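Local coordinates for protein maltose operon transcriptional repressor (Staphylococcus aureus subsp. aureus Mu50, PDB 3HCW) that probably represses transcription of the maltose operon by binding DNA, in response to a sugar that its periplasmic binding protein-like region is likely to sense, at residues Asn51-Leu56 with Asn80-Gln85. Sequence-based numbering, arbitrary orientation.
Sequences NNMNDL and NDPIKQ
Met53 reaches across to Pro82 and Ile83 with its terminal methyl, and this one carbon makes the close apolar contacts of the pair. Met53 CE lies 3.5 Å from Pro82 CD, near the ring carbons CG and CB as well. Ile83 CG2 is 3.8 Å from the same Met53 CE. With CG anti to the backbone N (chi1 -165°) and a bend at chi2 (44°), the unbranched chain carries its methyl over to the other helix; methionine suits a place where a thin, flexible arm must cross between two helix starts. Pro82, in the first turn of its helix, offers a rigid set of ring carbons there and has no N-H to leave without a partner. Leu56 and Ile83 are buried, and both pack on Val13 of strand 9-13, Ile83 on Leu74 too; branched aliphatic side chains suit the layer between helix and sheet.

These are the amino-terminal ends of helices 53-65 and 82-89, neighbours on one face of the parallel sheet in a Rossmann-like alpha/beta lobe, the architecture of periplasmic binding protein-like repressors. Strand 71-74 runs between the two helices in sequence.

Polar groups cap each helix from within its own segment. A short side chain ending in an oxygen suits an N-cap, since it can fold back to accept from a first-turn N-H that has no preceding helical carbonyl. Asn52 OD1 accepts from Asp55 N at 3.0 Å, the donor standing above the carbonyl plane, and Asn52 ND2 gives a bond of 2.9 Å to Asp55 OD2, so both ends of the amide are engaged. Asp81 caps the second helix more loosely, its OD1 taking a weak bond from Lys84 N at 3.3 Å. Asp81 OD2 is hydrogen-bonded to Tyr76 OH and sits 4.0 Å from Met53 CE.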
ATOM      1  N   ASN A  51      -3.317  -1.855  18.615  1.00 72.84           N
ATOM      2  CA  ASN A  51      -1.972  -2.207  18.153  1.00 69.09           C
ATOM      3  C   ASN A  51      -1.253  -3.281  18.985  1.00 64.23           C
ATOM      4  O   ASN A  51      -0.151  -3.702  18.639  1.00 58.29           O
ATOM      5  CB  ASN A  51      -1.103  -0.945  18.022  1.00 75.69           C
ATOM      6  CG  ASN A  51      -1.007  -0.148  19.324  1.00 91.79           C
ATOM      7  OD1 ASN A  51      -0.040  -0.284  20.076  1.00100.22           O
ATOM      8  ND2 ASN A  51      -2.010   0.689  19.590  1.00 90.26           N
ATOM      9  N   ASN A  52      -1.877  -3.722  20.075  1.00 59.53           N
ATOM     10  CA  ASN A  52      -1.330  -4.810  20.890  1.00 59.84           C
ATOM     11  C   ASN A  52      -2.430  -5.701  21.456  1.00 60.34           C
ATOM     12  O   ASN A  52      -3.595  -5.320  21.433  1.00 56.69           O
ATOM     13  CB  ASN A  52      -0.420  -4.267  22.001  1.00 61.75           C
ATOM     14  CG  ASN A  52      -1.158  -3.382  22.991  1.00 69.56           C
ATOM     15  OD1 ASN A  52      -1.801  -3.871  23.927  1.00 67.71           O
ATOM     16  ND2 ASN A  52      -1.046  -2.070  22.802  1.00 58.92           N
ATOM     17  N   MET A  53      -2.053  -6.870  21.974  1.00 62.08           N
ATOM     18  CA  MET A  53      -3.013  -7.894  22.408  1.00 66.14           C
ATOM     19  C   MET A  53      -3.911  -7.515  23.594  1.00 72.69           C
ATOM     20  O   MET A  53      -5.110  -7.815  23.585  1.00 75.80           O
ATOM     21  CB  MET A  53      -2.298  -9.222  22.696  1.00 66.80           C
ATOM     22  CG  MET A  53      -3.240 -10.417  22.793  1.00 67.18           C
ATOM     23  SD  MET A  53      -4.446 -10.353  21.456  1.00 69.55           S
ATOM     24  CE  MET A  53      -5.668 -11.515  22.026  1.00 56.97           C
ATOM     25  N   ASN A  54      -3.340  -6.874  24.610  1.00 69.53           N
ATOM     26  CA  ASN A  54      -4.121  -6.470  25.776  1.00 72.84           C
ATOM     27  C   ASN A  54      -5.135  -5.378  25.438  1.00 71.33           C
ATOM     28  O   ASN A  54      -6.268  -5.403  25.924  1.00 66.32           O
ATOM     29  CB  ASN A  54      -3.204  -6.039  26.923  1.00 76.98           C
ATOM     30  CG  ASN A  54      -2.344  -7.182  27.442  1.00 84.51           C
ATOM     31  OD1 ASN A  54      -1.135  -7.029  27.612  1.00 92.23           O
ATOM     32  ND2 ASN A  54      -2.963  -8.339  27.687  1.00 73.81           N
ATOM     33  N   ASP A  55      -4.719  -4.444  24.583  1.00 68.87           N
ATOM     34  CA  ASP A  55      -5.585  -3.377  24.088  1.00 71.10           C
ATOM     35  C   ASP A  55      -6.648  -3.886  23.102  1.00 72.18           C
ATOM     36  O   ASP A  55      -7.754  -3.349  23.055  1.00 75.25           O
ATOM     37  CB  ASP A  55      -4.750  -2.263  23.446  1.00 73.06           C
ATOM     38  CG  ASP A  55      -4.011  -1.405  24.469  1.00 78.80           C
ATOM     39  OD1 ASP A  55      -4.284  -1.521  25.683  1.00 82.85           O
ATOM     40  OD2 ASP A  55      -3.152  -0.601  24.051  1.00 77.78           O
ATOM     41  N   LEU A  56      -6.306  -4.911  22.319  1.00 69.44           N
ATOM     42  CA  LEU A  56      -7.236  -5.504  21.351  1.00 64.64           C
ATOM     43  C   LEU A  56      -8.272  -6.354  22.066  1.00 60.09           C
ATOM     44  O   LEU A  56      -9.408  -6.464  21.611  1.00 57.39           O
ATOM     45  CB  LEU A  56      -6.490  -6.327  20.285  1.00 64.96           C
ATOM     46  CG  LEU A  56      -7.183  -6.797  18.995  1.00 62.25           C
ATOM     47  CD1 LEU A  56      -7.356  -5.672  17.981  1.00 55.58           C
ATOM     48  CD2 LEU A  56      -6.386  -7.924  18.364  1.00 61.69           C
ATOM     49  N   ASN A  80      -4.889 -20.969  20.291  1.00 83.36           N
ATOM     50  CA  ASN A  80      -5.204 -20.350  21.589  1.00 87.98           C
ATOM     51  C   ASN A  80      -5.311 -18.829  21.503  1.00 88.72           C
ATOM     52  O   ASN A  80      -4.676 -18.106  22.276  1.00 88.55           O
ATOM     53  CB  ASN A  80      -4.213 -20.772  22.693  1.00 85.44           C
ATOM     54  CG  ASN A  80      -4.023 -22.275  22.769  1.00 86.65           C
ATOM     55  OD1 ASN A  80      -4.965 -23.048  22.580  1.00 79.42           O
ATOM     56  ND2 ASN A  80      -2.794 -22.696  23.046  1.00 89.63           N
ATOM     57  N   ASP A  81      -6.089 -18.361  20.532  1.00 89.77           N
ATOM     58  CA  ASP A  81      -6.377 -16.941  20.384  1.00 89.33           C
ATOM     59  C   ASP A  81      -7.421 -16.580  21.443  1.00 88.24           C
ATOM     60  O   ASP A  81      -8.535 -17.115  21.424  1.00 86.31           O
ATOM     61  CB  ASP A  81      -6.879 -16.643  18.963  1.00 86.02           C
ATOM     62  CG  ASP A  81      -7.061 -15.154  18.691  1.00 82.94           C
ATOM     63  OD1 ASP A  81      -8.001 -14.800  17.945  1.00 77.10           O
ATOM     64  OD2 ASP A  81      -6.268 -14.338  19.206  1.00 83.70           O
ATOM     65  N   PRO A  82      -7.043 -15.705  22.399  1.00 89.59           N
ATOM     66  CA  PRO A  82      -7.899 -15.327  23.530  1.00 89.13           C
ATOM     67  C   PRO A  82      -9.065 -14.417  23.140  1.00 83.81           C
ATOM     68  O   PRO A  82     -10.069 -14.364  23.855  1.00 86.12           O
ATOM     69  CB  PRO A  82      -6.939 -14.584  24.474  1.00 89.65           C
ATOM     70  CG  PRO A  82      -5.560 -14.815  23.928  1.00 91.18           C
ATOM     71  CD  PRO A  82      -5.737 -15.031  22.467  1.00 89.14           C
ATOM     72  N   ILE A  83      -8.923 -13.702  22.027  1.00 74.02           N
ATOM     73  CA  ILE A  83     -10.012 -12.883  21.500  1.00 70.73           C
ATOM     74  C   ILE A  83     -10.998 -13.737  20.674  1.00 68.53           C
ATOM     75  O   ILE A  83     -12.184 -13.433  20.627  1.00 66.38           O
ATOM     76  CB  ILE A  83      -9.483 -11.579  20.793  1.00 69.77           C
ATOM     77  CG1 ILE A  83     -10.618 -10.619  20.414  1.00 79.77           C
ATOM     78  CG2 ILE A  83      -8.629 -11.898  19.616  1.00 56.92           C
ATOM     79  CD1 ILE A  83     -11.078 -10.705  18.961  1.00 75.80           C
ATOM     80  N   LYS A  84     -10.510 -14.818  20.063  1.00 68.00           N
ATOM     81  CA  LYS A  84     -11.390 -15.855  19.511  1.00 64.36           C
ATOM     82  C   LYS A  84     -12.132 -16.564  20.650  1.00 63.02           C
ATOM     83  O   LYS A  84     -13.305 -16.905  20.503  1.00 61.17           O
ATOM     84  CB  LYS A  84     -10.604 -16.866  18.663  1.00 65.04           C
ATOM     85  CG  LYS A  84     -11.471 -17.898  17.914  1.00 67.52           C
ATOM     86  CD  LYS A  84     -10.674 -18.700  16.881  1.00 72.62           C
ATOM     87  CE  LYS A  84      -9.812 -19.783  17.523  1.00 82.78           C
ATOM     88  NZ  LYS A  84      -8.883 -20.409  16.542  1.00 90.73           N
ATOM     89  N   GLN A  85     -11.445 -16.771  21.778  1.00 65.16           N
ATOM     90  CA  GLN A  85     -12.067 -17.299  23.002  1.00 66.75           C
ATOM     91  C   GLN A  85     -13.121 -16.363  23.600  1.00 66.18           C
ATOM     92  O   GLN A  85     -14.136 -16.826  24.124  1.00 66.00           O
ATOM     93  CB  GLN A  85     -11.015 -17.635  24.064  1.00 67.50           C
ATOM     94  CG  GLN A  85     -10.691 -19.122  24.171  1.00 76.92           C
ATOM     95  CD  GLN A  85     -11.921 -19.987  24.426  1.00 78.90           C
ATOM     96  OE1 GLN A  85     -12.201 -20.923  23.671  1.00 75.31           O
ATOM     97  NE2 GLN A  85     -12.664 -19.676  25.487  1.00 78.71           N
TER